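Local structure of spydx (Streptococcus pyogenes, 2J43) at residues L18-L23 and N72-E77; G22-G27 and N38-M43; I116-Q121 and V202-T207; L128-F133 and I170-L175. The protein binds alpha-glucans such as host lung glycogen through family 41 carbohydrate-binding modules, one part of a cell-wall-anchored pullulanase that probably hydrolyses alpha-1,6-glucosidic linkages. One frame throughout, in Å; residues are numbered along the deposited sequence.

Overall arrangement
From the N terminus, strand 21-27 is the first to take part in these contacts and serves two of them. Interaction 2 closes the shorter loop, bringing 38-43 back to one edge of that strand; interaction 1 closes a longer one around it when 72-77 reaches the other edge. The two share Gly22 and Leu23. In the second pullulanase-associated domain, interaction 3 opens at 116-121 and closes only at 202-207, near the end of the chain. Interaction 4 opens and closes within that span. The two lie on facing layers of a beta-sandwich, where Ile116 and Tyr118 pack on Phe172, Ile174 and Leu128, whereas about 22 Å separates the nearest atoms of interactions 1 and 3.

Interaction 1 (L18-L23 and N72-E77)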
loop_
_atom_site.group_PDB
_atom_site.type_symbol
_atom_site.label_atom_id
_atom_site.label_comp_id
_atom_site.label_asym_id
_atom_site.label_seq_id
_atom_site.Cartn_x
_atom_site.Cartn_y
_atom_site.Cartn_z
ATOM N N LEU A 18 -25.418 -0.833 -6.852
ATOM C CA LEU A 18 -24.850 0.384 -6.302
ATOM C C LEU A 18 -25.925 1.337 -5.806
ATOM O O LEU A 18 -25.691 2.104 -4.881
ATOM C CB LEU A 18 -23.914 1.087 -7.297
ATOM C CG LEU A 18 -22.670 0.270 -7.694
ATOM C CD1 LEU A 18 -21.925 0.978 -8.848
ATOM C CD2 LEU A 18 -21.766 0.170 -6.503
ATOM N N GLY A 19 -27.082 1.372 -6.476
ATOM C CA GLY A 19 -28.176 2.233 -6.130
ATOM C C GLY A 19 -28.852 1.924 -4.838
ATOM O O GLY A 19 -29.684 2.685 -4.378
ATOM N N SER A 20 -28.535 0.743 -4.297
ATOM C CA SER A 20 -29.025 0.294 -2.994
ATOM C C SER A 20 -27.956 0.171 -1.947
ATOM O O SER A 20 -28.306 -0.130 -0.805
ATOM C CB SER A 20 -29.676 -1.078 -3.167
ATOM O OG SER A 20 -30.655 -1.032 -4.258
ATOM N N LEU A 21 -26.708 0.384 -2.309
ATOM C CA LEU A 21 -25.571 0.267 -1.373
ATOM C C LEU A 21 -25.127 1.623 -0.811
ATOM O O LEU A 21 -25.031 2.618 -1.515
ATOM C CB LEU A 21 -24.369 -0.371 -2.049
ATOM C CG LEU A 21 -24.510 -1.855 -2.339
ATOM C CD1 LEU A 21 -23.353 -2.289 -3.243
ATOM C CD2 LEU A 21 -24.577 -2.598 -0.998
ATOM N N GLY A 22 -24.824 1.643 0.495
ATOM C CA GLY A 22 -24.265 2.825 1.128
ATOM C C GLY A 22 -22.960 2.574 1.856
ATOM O O GLY A 22 -22.743 1.470 2.412
ATOM N N LEU A 23 -22.128 3.598 1.892
ATOM C CA LEU A 23 -20.900 3.620 2.712
ATOM C C LEU A 23 -21.180 4.538 3.890
ATOM O O LEU A 23 -21.279 5.748 3.767
ATOM C CB LEU A 23 -19.713 4.154 1.925
ATOM C CG LEU A 23 -18.361 4.158 2.629
ATOM C CD1 LEU A 23 -18.011 2.738 3.062
ATOM C CD2 LEU A 23 -17.221 4.732 1.754
ATOM N N ASN A 72 -23.725 -0.705 3.938
ATOM C CA ASN A 72 -25.106 -1.059 4.240
ATOM C C ASN A 72 -25.917 -1.103 2.970
ATOM O O ASN A 72 -25.379 -0.891 1.891
ATOM C CB ASN A 72 -25.749 -0.124 5.293
ATOM C CG ASN A 72 -25.992 1.338 4.819
ATOM O OD1 ASN A 72 -25.981 1.606 3.637
ATOM N ND2 ASN A 72 -26.370 2.246 5.751
ATOM N N ASN A 73 -27.180 -1.457 3.128
ATOM C CA ASN A 73 -28.137 -1.312 2.042
ATOM C C ASN A 73 -29.364 -0.583 2.510
ATOM O O ASN A 73 -29.504 -0.205 3.670
ATOM C CB ASN A 73 -28.442 -2.657 1.405
ATOM C CG ASN A 73 -29.164 -3.607 2.357
ATOM O OD1 ASN A 73 -29.724 -3.181 3.373
ATOM N ND2 ASN A 73 -29.159 -4.893 1.998
ATOM N N LYS A 74 -30.260 -0.286 1.579
ATOM C CA LYS A 74 -31.372 0.587 1.904
ATOM C C LYS A 74 -32.412 -0.114 2.806
ATOM O O LYS A 74 -33.163 0.564 3.494
ATOM C CB LYS A 74 -31.958 1.214 0.631
ATOM C CG LYS A 74 -32.539 0.236 -0.311
ATOM C CD LYS A 74 -33.160 0.926 -1.570
ATOM C CE LYS A 74 -33.351 -0.126 -2.656
ATOM N NZ LYS A 74 -34.510 -1.032 -2.420
ATOM N N ALA A 75 -32.394 -1.447 2.863
ATOM C CA ALA A 75 -33.157 -2.211 3.857
ATOM C C ALA A 75 -32.591 -2.108 5.267
ATOM O O ALA A 75 -33.225 -2.583 6.236
ATOM C CB ALA A 75 -33.251 -3.656 3.462
ATOM N N GLY A 76 -31.418 -1.476 5.427
ATOM C CA GLY A 76 -30.817 -1.287 6.723
ATOM C C GLY A 76 -29.921 -2.399 7.225
ATOM O O GLY A 76 -29.600 -2.444 8.425
ATOM N N GLU A 77 -29.521 -3.306 6.359
ATOM C CA GLU A 77 -28.618 -4.370 6.734
ATOM C C GLU A 77 -27.178 -3.849 6.812
ATOM O O GLU A 77 -26.761 -3.040 5.970
ATOM C CB GLU A 77 -28.653 -5.501 5.724
ATOM C CG GLU A 77 -29.948 -6.247 5.630
ATOM C CD GLU A 77 -29.783 -7.362 4.613
ATOM O OE1 GLU A 77 -30.259 -7.205 3.510
ATOM O OE2 GLU A 77 -29.097 -8.368 4.909
HETATM O O HOH W 1 -28.036 2.568 1.331
#
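With CG of Asn72 held between its backbone N and carbonyl carbon (chi1 68°), the amide folds over Gly22, and OD1 comes to 3.3 Å from Gly22 CA. Lys74 takes the same first rotamer (chi1 63°), which carries its chain across Ser20 until CE lies 3.3 Å from Ser20 OG. A glycine opposite the asparagine makes the first of these folds possible, since no side chain competes for the same face. Beneath it, Gly22 and Asn72 form an antiparallel hydrogen-bonded pair: Gly22 N donates to Asn72 O at 2.9 Å, and Asn72 N returns a bond to Gly22 O at 2.8 Å. The pair lies in the antiparallel sheet of the first module, where strand 66-73 runs beside 21-27. Leu21 and Asn73 follow as a non-hydrogen-bonded pair, and the strands part where Asn73 to Gly76 make a type I beta turn. Here Ser20 O receives a close CA-H contact from Asn73 and a weak bond from Lys74 N. Asn73 grips Glu77 twice, taking its N on OD1 and giving ND2 to OE1; ND2 also bonds Glu16. ND2 of Asn72 is bonded to Pro37 O, while OD1 accepts from a water that also reaches weakly to Ser20 O.

Interaction 2 (G22-G27 and N38-M43); sequences GLWVWG and NGAITM
Ala40 supplies the principal bump of this contact, and Gly22 the hollow that receives it. The Ala40 methyl points at strand 21-27 and settles over the bare backbone, with CB 3.7 Å from Gly22 CA and 3.6 Å from Leu23 O. The methyl takes up the space beside Gly22 CA, and the bare glycine lets the two chains close up. The indole of Trp24 borders the same hollow: with CG anti to the backbone N (chi1 -179°), the six-membered ring swings towards Gly39 and Ala40, and CE3 comes to 3.9 Å from Ala40 CB. The Trp36 ring meets this indole edge-to-face. On the opposite face of the sheet Leu23 and Ile41 stand side by side, their CB atoms 4.2 Å apart, while CG of selenomethionine Met43 packs at 3.8 Å against Leu23 N. Strands 4-9 and 53-58 cover Leu23 from the second sheet of the domain. Short edge strand 41-42 is thus added antiparallel to 21-27 through the hydrogen-bonded pair Leu23 and Ile41, each backbone N reaching the other's O at 2.8 Å, with Gly22 and Thr42 as the adjoining non-hydrogen-bonded pair. Apart from these two bonds and a CA-H...O contact from Gly22 to Ile41 O, the side-chain contacts are apolar, consistent with backbone pairing setting the register while methyl, indole and aliphatic groups fill in around it.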
loop_
_atom_site.group_PDB
_atom_site.type_symbol
_atom_site.label_atom_id
_atom_site.label_comp_id
_atom_site.label_asym_id
_atom_site.label_seq_id
_atom_site.Cartn_x
_atom_site.Cartn_y
_atom_site.Cartn_z
ATOM N N GLY A 22 -24.824 1.643 0.495
ATOM C CA GLY A 22 -24.265 2.825 1.128
ATOM C C GLY A 22 -22.960 2.574 1.856
ATOM O O GLY A 22 -22.743 1.470 2.412
ATOM N N LEU A 23 -22.128 3.598 1.892
ATOM C CA LEU A 23 -20.900 3.620 2.712
ATOM C C LEU A 23 -21.180 4.538 3.890
ATOM O O LEU A 23 -21.279 5.748 3.767
ATOM C CB LEU A 23 -19.713 4.154 1.925
ATOM C CG LEU A 23 -18.361 4.158 2.629
ATOM C CD1 LEU A 23 -18.011 2.738 3.062
ATOM C CD2 LEU A 23 -17.221 4.732 1.754
ATOM N N TRP A 24 -21.233 3.938 5.069
ATOM C CA TRP A 24 -21.633 4.569 6.320
ATOM C C TRP A 24 -20.340 4.762 7.145
ATOM O O TRP A 24 -19.602 3.813 7.342
ATOM C CB TRP A 24 -22.616 3.662 7.068
ATOM C CG TRP A 24 -23.096 4.260 8.361
ATOM C CD1 TRP A 24 -22.486 4.194 9.592
ATOM C CD2 TRP A 24 -24.304 4.988 8.540
ATOM N NE1 TRP A 24 -23.250 4.887 10.508
ATOM C CE2 TRP A 24 -24.363 5.400 9.886
ATOM C CE3 TRP A 24 -25.352 5.369 7.668
ATOM C CZ2 TRP A 24 -25.428 6.160 10.393
ATOM C CZ3 TRP A 24 -26.410 6.120 8.163
ATOM C CH2 TRP A 24 -26.448 6.517 9.517
ATOM N N VAL A 25 -20.007 6.004 7.509
ATOM C CA VAL A 25 -18.694 6.331 8.054
ATOM C C VAL A 25 -18.749 7.075 9.397
ATOM O O VAL A 25 -19.669 7.844 9.663
ATOM C CB VAL A 25 -17.852 7.151 7.045
ATOM C CG1 VAL A 25 -17.610 6.355 5.790
ATOM C CG2 VAL A 25 -18.554 8.455 6.678
ATOM N N TRP A 26 -17.747 6.804 10.214
ATOM C CA TRP A 26 -17.559 7.514 11.461
ATOM C C TRP A 26 -16.102 7.617 11.831
ATOM O O TRP A 26 -15.213 7.249 11.052
ATOM C CB TRP A 26 -18.413 6.894 12.532
ATOM C CG TRP A 26 -18.131 5.454 12.966
ATOM C CD1 TRP A 26 -17.529 5.084 14.126
ATOM C CD2 TRP A 26 -18.509 4.195 12.315
ATOM N NE1 TRP A 26 -17.487 3.721 14.236
ATOM C CE2 TRP A 26 -18.095 3.143 13.167
ATOM C CE3 TRP A 26 -19.152 3.860 11.125
ATOM C CZ2 TRP A 26 -18.288 1.796 12.861
ATOM C CZ3 TRP A 26 -19.341 2.519 10.836
ATOM C CH2 TRP A 26 -18.901 1.513 11.692
ATOM N N GLY A 27 -15.808 8.133 13.015
ATOM C CA GLY A 27 -14.435 8.439 13.356
ATOM C C GLY A 27 -14.014 9.765 12.733
ATOM O O GLY A 27 -14.785 10.713 12.660
ATOM N N ASN A 38 -30.192 5.615 5.538
ATOM C CA ASN A 38 -30.184 6.348 4.251
ATOM C C ASN A 38 -29.168 7.489 4.219
ATOM O O ASN A 38 -28.764 7.948 3.125
ATOM C CB ASN A 38 -31.577 6.831 3.894
ATOM C CG ASN A 38 -32.534 5.688 3.611
ATOM O OD1 ASN A 38 -32.127 4.586 3.166
ATOM N ND2 ASN A 38 -33.808 5.937 3.814
ATOM N N GLY A 39 -28.658 7.898 5.384
ATOM C CA GLY A 39 -27.602 8.879 5.444
ATOM C C GLY A 39 -26.231 8.454 4.966
ATOM O O GLY A 39 -25.328 9.275 4.947
ATOM N N ALA A 40 -26.053 7.191 4.640
ATOM C CA ALA A 40 -24.757 6.735 4.110
ATOM C C ALA A 40 -24.412 7.450 2.796
ATOM O O ALA A 40 -25.344 7.968 2.116
ATOM C CB ALA A 40 -24.814 5.219 3.855
ATOM N N ILE A 41 -23.135 7.461 2.452
ATOM C CA ILE A 41 -22.676 7.919 1.138
ATOM C C ILE A 41 -23.226 6.953 0.152
ATOM O O ILE A 41 -23.005 5.776 0.278
ATOM C CB ILE A 41 -21.162 7.980 1.036
ATOM C CG1 ILE A 41 -20.551 8.881 2.136
ATOM C CG2 ILE A 41 -20.756 8.456 -0.372
ATOM C CD1 ILE A 41 -19.109 8.664 2.353
ATOM N N THR A 42 -23.950 7.443 -0.867
ATOM C CA THR A 42 -24.437 6.486 -1.882
ATOM C C THR A 42 -23.308 5.925 -2.739
ATOM O O THR A 42 -22.563 6.697 -3.302
ATOM C CB THR A 42 -25.528 7.091 -2.762
ATOM O OG1 THR A 42 -25.791 6.196 -3.858
ATOM C CG2 THR A 42 -25.158 8.412 -3.399
HETATM N N MSE A 43 -23.219 4.616 -2.877
HETATM C CA MSE A 43 -22.130 4.047 -3.639
HETATM C C MSE A 43 -22.319 4.160 -5.161
HETATM O O MSE A 43 -21.467 3.775 -5.925
HETATM C CB MSE A 43 -21.823 2.623 -3.187
HETATM C CG MSE A 43 -21.597 2.588 -1.704
HETATM SE SE MSE A 43 -20.590 0.955 -1.156
HETATM C CE MSE A 43 -18.849 1.412 -2.160
#

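Interaction 3 (I116-Q121 and V202-T207); sequences INYHNQ and VFVKDT
Ile116 to His119 and Val202 to Lys205 pair residue for residue as parallel strands, their directions 25° apart, joining the first and last strands of the second module's beta-sandwich. On one face Ile116 CG1 touches Val202 CG2 at 4.0 Å. Next to them Val204 CG2 meets the edge of the Tyr118 ring, 3.7 Å from CD1, and the same ring leans on Ile174 of the facing sheet layer. On the other face the Asn117 amide lies almost parallel to the Phe203 ring, their planes 8° apart, with ND2 over the ring face 3.4 Å from CE1. That nitrogen also donates to Val202 O at 3.0 Å; the backbone N of Asn117 reaches the same oxygen from the opposite side of its plane. Past the strand end, Asp206 turns off with a positive phi. Its N is taken by His119 O at 2.8 Å, and its O receives the Tyr118 hydroxyl at 2.7 Å, near the plane of the phenol ring. One water lies 2.7 Å from both Asp206 OD2, to which it donates, and His119 ND1. Side-chain donors as well as backbone ones thus satisfy carbonyls at both ends of the pairing, an amide at Val202 and a phenol at Asp206.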
loop_
_atom_site.group_PDB
_atom_site.type_symbol
_atom_site.label_atom_id
_atom_site.label_comp_id
_atom_site.label_asym_id
_atom_site.label_seq_id
_atom_site.Cartn_x
_atom_site.Cartn_y
_atom_site.Cartn_z
ATOM N N ILE A 116 9.983 -4.288 -4.120
ATOM C CA ILE A 116 10.860 -3.364 -3.440
ATOM C C ILE A 116 10.768 -2.035 -4.150
ATOM O O ILE A 116 11.154 -1.909 -5.299
ATOM C CB ILE A 116 12.296 -3.895 -3.451
ATOM C CG1 ILE A 116 12.354 -5.216 -2.676
ATOM C CG2 ILE A 116 13.246 -2.798 -2.918
ATOM C CD1 ILE A 116 13.706 -5.972 -2.758
ATOM N N ASN A 117 10.244 -1.034 -3.462
ATOM C CA ASN A 117 10.135 0.318 -3.962
ATOM C C ASN A 117 11.286 1.148 -3.401
ATOM O O ASN A 117 11.587 1.057 -2.187
ATOM C CB ASN A 117 8.819 0.959 -3.470
ATOM C CG ASN A 117 7.599 0.287 -3.986
ATOM O OD1 ASN A 117 7.175 0.571 -5.119
ATOM N ND2 ASN A 117 7.018 -0.665 -3.199
ATOM N N TYR A 118 11.947 1.934 -4.248
ATOM C CA TYR A 118 13.069 2.740 -3.795
ATOM C C TYR A 118 12.868 4.142 -4.303
ATOM O O TYR A 118 12.748 4.299 -5.489
ATOM C CB TYR A 118 14.429 2.235 -4.362
ATOM C CG TYR A 118 15.555 3.153 -3.942
ATOM C CD1 TYR A 118 15.996 3.154 -2.617
ATOM C CD2 TYR A 118 16.173 4.033 -4.845
ATOM C CE1 TYR A 118 16.992 4.024 -2.188
ATOM C CE2 TYR A 118 17.199 4.889 -4.430
ATOM C CZ TYR A 118 17.591 4.886 -3.099
ATOM O OH TYR A 118 18.601 5.735 -2.678
ATOM N N HIS A 119 12.856 5.123 -3.401
ATOM C CA HIS A 119 12.679 6.532 -3.714
ATOM C C HIS A 119 13.948 7.301 -3.309
ATOM O O HIS A 119 14.543 7.001 -2.263
ATOM C CB HIS A 119 11.441 7.089 -2.980
ATOM C CG HIS A 119 10.999 8.442 -3.473
ATOM N ND1 HIS A 119 11.511 9.619 -2.988
ATOM C CD2 HIS A 119 10.052 8.788 -4.381
ATOM C CE1 HIS A 119 10.952 10.636 -3.624
ATOM N NE2 HIS A 119 10.048 10.162 -4.456
ATOM N N ASN A 120 14.366 8.250 -4.153
ATOM C CA ASN A 120 15.397 9.202 -3.777
ATOM C C ASN A 120 14.950 10.631 -4.091
ATOM O O ASN A 120 13.933 10.833 -4.750
ATOM C CB ASN A 120 16.789 8.850 -4.376
ATOM C CG ASN A 120 16.825 8.899 -5.900
ATOM O OD1 ASN A 120 15.934 9.479 -6.541
ATOM N ND2 ASN A 120 17.893 8.268 -6.508
ATOM N N GLN A 121 15.728 11.606 -3.604
ATOM C CA GLN A 121 15.325 13.027 -3.668
ATOM C C GLN A 121 15.403 13.564 -5.070
ATOM O O GLN A 121 14.552 14.352 -5.498
ATOM C CB GLN A 121 16.247 13.858 -2.799
ATOM C CG GLN A 121 16.224 13.491 -1.362
ATOM C CD GLN A 121 14.862 13.687 -0.750
ATOM O OE1 GLN A 121 14.187 12.712 -0.403
ATOM N NE2 GLN A 121 14.438 14.940 -0.630
ATOM N N VAL A 202 7.424 -3.392 0.081
ATOM C CA VAL A 202 8.232 -2.645 0.997
ATOM C C VAL A 202 8.785 -1.393 0.358
ATOM O O VAL A 202 8.762 -1.201 -0.877
ATOM C CB VAL A 202 9.344 -3.506 1.638
ATOM C CG1 VAL A 202 8.748 -4.698 2.407
ATOM C CG2 VAL A 202 10.342 -3.966 0.607
ATOM N N PHE A 203 9.288 -0.501 1.203
ATOM C CA PHE A 203 9.613 0.838 0.806
ATOM C C PHE A 203 10.903 1.236 1.464
ATOM O O PHE A 203 11.047 1.138 2.690
ATOM C CB PHE A 203 8.491 1.807 1.207
ATOM C CG PHE A 203 7.164 1.381 0.679
ATOM C CD1 PHE A 203 6.669 1.911 -0.475
ATOM C CD2 PHE A 203 6.450 0.384 1.305
ATOM C CE1 PHE A 203 5.454 1.417 -1.011
ATOM C CE2 PHE A 203 5.250 -0.078 0.798
ATOM C CZ PHE A 203 4.762 0.446 -0.371
ATOM N N VAL A 204 11.877 1.611 0.641
ATOM C CA VAL A 204 13.158 2.168 1.101
ATOM C C VAL A 204 13.456 3.457 0.390
ATOM O O VAL A 204 12.879 3.757 -0.664
ATOM C CB VAL A 204 14.362 1.169 0.948
ATOM C CG1 VAL A 204 14.271 0.037 1.995
ATOM C CG2 VAL A 204 14.435 0.643 -0.422
ATOM N N LYS A 205 14.282 4.310 1.002
ATOM C CA LYS A 205 14.562 5.598 0.428
ATOM C C LYS A 205 15.982 6.117 0.707
ATOM O O LYS A 205 16.556 5.760 1.734
ATOM C CB LYS A 205 13.582 6.651 0.987
ATOM C CG LYS A 205 13.534 6.764 2.503
ATOM C CD LYS A 205 12.570 7.927 2.909
ATOM C CE LYS A 205 12.426 8.075 4.393
ATOM N NZ LYS A 205 13.672 8.568 5.097
ATOM N N ASP A 206 16.501 6.912 -0.226
ATOM C CA ASP A 206 17.720 7.685 -0.038
ATOM C C ASP A 206 18.859 6.806 0.520
ATOM O O ASP A 206 19.176 5.755 -0.081
ATOM C CB ASP A 206 17.370 8.916 0.846
ATOM C CG ASP A 206 16.255 9.751 0.244
ATOM O OD1 ASP A 206 16.396 10.179 -0.910
ATOM O OD2 ASP A 206 15.225 10.005 0.845
ATOM N N THR A 207 19.454 7.202 1.660
ATOM C CA THR A 207 20.467 6.427 2.341
ATOM C C THR A 207 20.012 5.935 3.697
ATOM O O THR A 207 20.808 5.574 4.574
ATOM C CB THR A 207 21.762 7.216 2.509
ATOM O OG1 THR A 207 21.493 8.475 3.147
ATOM C CG2 THR A 207 22.339 7.577 1.146
HETATM O O HOH W 2 13.088 10.205 -0.868
#

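Interaction 4 (L128-F133 and I170-L175); sequences LAVWTF and IGFLIL
Past Ile170, which begins the segment, Gly171 is covered by an aromatic lid, the ring of Phe133. Phe133 CG sits between its own backbone N and carbonyl carbon (chi1 58°), which folds the ring back across the strands, and Gly171 CA lies under its face, 3.9 Å from the centroid, in a CH-pi contact only 12° off the ring normal. The ring lies directly on the glycine backbone. Both backbone bonds of the pair survive beneath the lid, Phe133 N to Gly171 O at 2.9 Å and Gly171 N to Phe133 O at 3.0 Å. Phe172 turns to the other face, where its CB packs 4.0 Å from Val130 CG1 and its ring meets Tyr191 of the neighbouring strand. Leu173 exchanges two backbone bonds with Trp131 and shares that residue's face. Ile174 then sends CD1 to within 4.1 Å of Val130 CG2, extending the apolar row begun by Phe172. Last comes Leu175, whose CD1 approaches Trp131 CB at 4.0 Å while its backbone pairs with Ala129, its N bonding Ala129 O at 2.8 Å. Three hydrogen-bonded pairs, separated by two non-hydrogen-bonded ones, make a regular antiparallel ladder inside the sheet, between strands 191-193 and 147-153, with the face bearing Phe172 and Ile174 packed on Ile116 and Tyr118 of strand 113-119, as befits the beta-sandwich fold of family 41 carbohydrate-binding modules.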
loop_
_atom_site.group_PDB
_atom_site.type_symbol
_atom_site.label_atom_id
_atom_site.label_comp_id
_atom_site.label_asym_id
_atom_site.label_seq_id
_atom_site.Cartn_x
_atom_site.Cartn_y
_atom_site.Cartn_z
ATOM N N LEU A 128 21.022 2.405 -11.100
ATOM C CA LEU A 128 20.824 1.854 -9.753
ATOM C C LEU A 128 20.280 0.428 -9.908
ATOM O O LEU A 128 19.562 0.140 -10.867
ATOM C CB LEU A 128 19.844 2.725 -8.974
ATOM C CG LEU A 128 20.305 4.152 -8.709
ATOM C CD1 LEU A 128 19.320 4.831 -7.701
ATOM C CD2 LEU A 128 21.731 4.320 -8.253
ATOM N N ALA A 129 20.580 -0.458 -8.962
ATOM C CA ALA A 129 20.123 -1.848 -9.049
ATOM C C ALA A 129 19.876 -2.372 -7.661
ATOM O O ALA A 129 20.381 -1.808 -6.688
ATOM C CB ALA A 129 21.179 -2.719 -9.712
ATOM N N VAL A 130 19.187 -3.486 -7.586
ATOM C CA VAL A 130 18.872 -4.129 -6.306
ATOM C C VAL A 130 19.601 -5.467 -6.254
ATOM O O VAL A 130 19.398 -6.319 -7.101
ATOM C CB VAL A 130 17.360 -4.376 -6.117
ATOM C CG1 VAL A 130 17.131 -4.871 -4.648
ATOM C CG2 VAL A 130 16.583 -3.112 -6.422
ATOM N N TRP A 131 20.441 -5.641 -5.236
ATOM C CA TRP A 131 21.078 -6.909 -4.918
ATOM C C TRP A 131 20.143 -7.676 -3.963
ATOM O O TRP A 131 19.657 -7.095 -3.029
ATOM C CB TRP A 131 22.398 -6.643 -4.209
ATOM C CG TRP A 131 23.219 -7.860 -4.030
ATOM C CD1 TRP A 131 23.403 -8.571 -2.862
ATOM C CD2 TRP A 131 24.013 -8.536 -5.027
ATOM N NE1 TRP A 131 24.238 -9.648 -3.075
ATOM C CE2 TRP A 131 24.620 -9.657 -4.395
ATOM C CE3 TRP A 131 24.247 -8.340 -6.392
ATOM C CZ2 TRP A 131 25.429 -10.552 -5.091
ATOM C CZ3 TRP A 131 25.058 -9.240 -7.067
ATOM C CH2 TRP A 131 25.624 -10.324 -6.424
ATOM N N THR A 132 19.867 -8.938 -4.256
ATOM C CA THR A 132 18.938 -9.749 -3.458
ATOM C C THR A 132 19.570 -11.058 -3.001
ATOM O O THR A 132 20.386 -11.669 -3.711
ATOM C CB THR A 132 17.654 -10.106 -4.270
ATOM O OG1 THR A 132 18.015 -10.893 -5.411
ATOM C CG2 THR A 132 17.010 -8.850 -4.860
ATOM N N PHE A 133 19.161 -11.479 -1.810
ATOM C CA PHE A 133 19.662 -12.709 -1.204
ATOM C C PHE A 133 18.714 -13.176 -0.102
ATOM O O PHE A 133 17.659 -12.562 0.161
ATOM C CB PHE A 133 21.103 -12.514 -0.674
ATOM C CG PHE A 133 21.279 -11.411 0.348
ATOM C CD1 PHE A 133 21.477 -11.719 1.693
ATOM C CD2 PHE A 133 21.319 -10.066 -0.021
ATOM C CE1 PHE A 133 21.706 -10.741 2.628
ATOM C CE2 PHE A 133 21.545 -9.090 0.922
ATOM C CZ PHE A 133 21.754 -9.433 2.251
ATOM N N ILE A 170 14.037 -12.004 3.543
ATOM C CA ILE A 170 14.773 -11.542 2.359
ATOM C C ILE A 170 15.774 -10.508 2.812
ATOM O O ILE A 170 15.543 -9.784 3.759
ATOM C CB ILE A 170 13.811 -10.942 1.264
ATOM C CG1 ILE A 170 14.559 -10.497 -0.001
ATOM C CG2 ILE A 170 13.069 -9.718 1.779
ATOM C CD1 ILE A 170 13.612 -9.969 -1.101
ATOM N N GLY A 171 16.908 -10.470 2.117
ATOM C CA GLY A 171 17.875 -9.423 2.287
ATOM C C GLY A 171 18.060 -8.782 0.923
ATOM O O GLY A 171 17.919 -9.421 -0.128
ATOM N N PHE A 172 18.363 -7.513 0.968
ATOM C CA PHE A 172 18.664 -6.783 -0.244
ATOM C C PHE A 172 19.476 -5.526 0.037
ATOM O O PHE A 172 19.667 -5.079 1.170
ATOM C CB PHE A 172 17.364 -6.467 -1.018
ATOM C CG PHE A 172 16.412 -5.548 -0.316
ATOM C CD1 PHE A 172 16.429 -4.155 -0.529
ATOM C CD2 PHE A 172 15.487 -6.047 0.564
ATOM C CE1 PHE A 172 15.520 -3.338 0.127
ATOM C CE2 PHE A 172 14.563 -5.192 1.185
ATOM C CZ PHE A 172 14.610 -3.861 0.953
ATOM N N LEU A 173 20.007 -4.943 -1.041
ATOM C CA LEU A 173 20.760 -3.723 -0.929
ATOM C C LEU A 173 20.560 -2.915 -2.171
ATOM O O LEU A 173 20.433 -3.470 -3.237
ATOM C CB LEU A 173 22.250 -4.015 -0.722
ATOM C CG LEU A 173 23.071 -2.869 -0.155
ATOM C CD1 LEU A 173 22.624 -2.298 1.189
ATOM C CD2 LEU A 173 24.585 -3.242 -0.058
ATOM N N ILE A 174 20.496 -1.609 -2.041
ATOM C CA ILE A 174 20.403 -0.762 -3.247
ATOM C C ILE A 174 21.817 -0.362 -3.661
ATOM O O ILE A 174 22.588 0.193 -2.839
ATOM C CB ILE A 174 19.577 0.500 -3.014
ATOM C CG1 ILE A 174 18.221 0.195 -2.384
ATOM C CG2 ILE A 174 19.380 1.279 -4.335
ATOM C CD1 ILE A 174 17.345 -0.759 -3.201
ATOM N N LEU A 175 22.142 -0.597 -4.927
ATOM C CA LEU A 175 23.469 -0.321 -5.488
ATOM C C LEU A 175 23.456 0.789 -6.501
ATOM O O LEU A 175 22.451 1.008 -7.198
ATOM C CB LEU A 175 24.000 -1.571 -6.187
ATOM C CG LEU A 175 23.965 -2.884 -5.408
ATOM C CD1 LEU A 175 24.658 -4.005 -6.221
ATOM C CD2 LEU A 175 24.591 -2.678 -4.038
#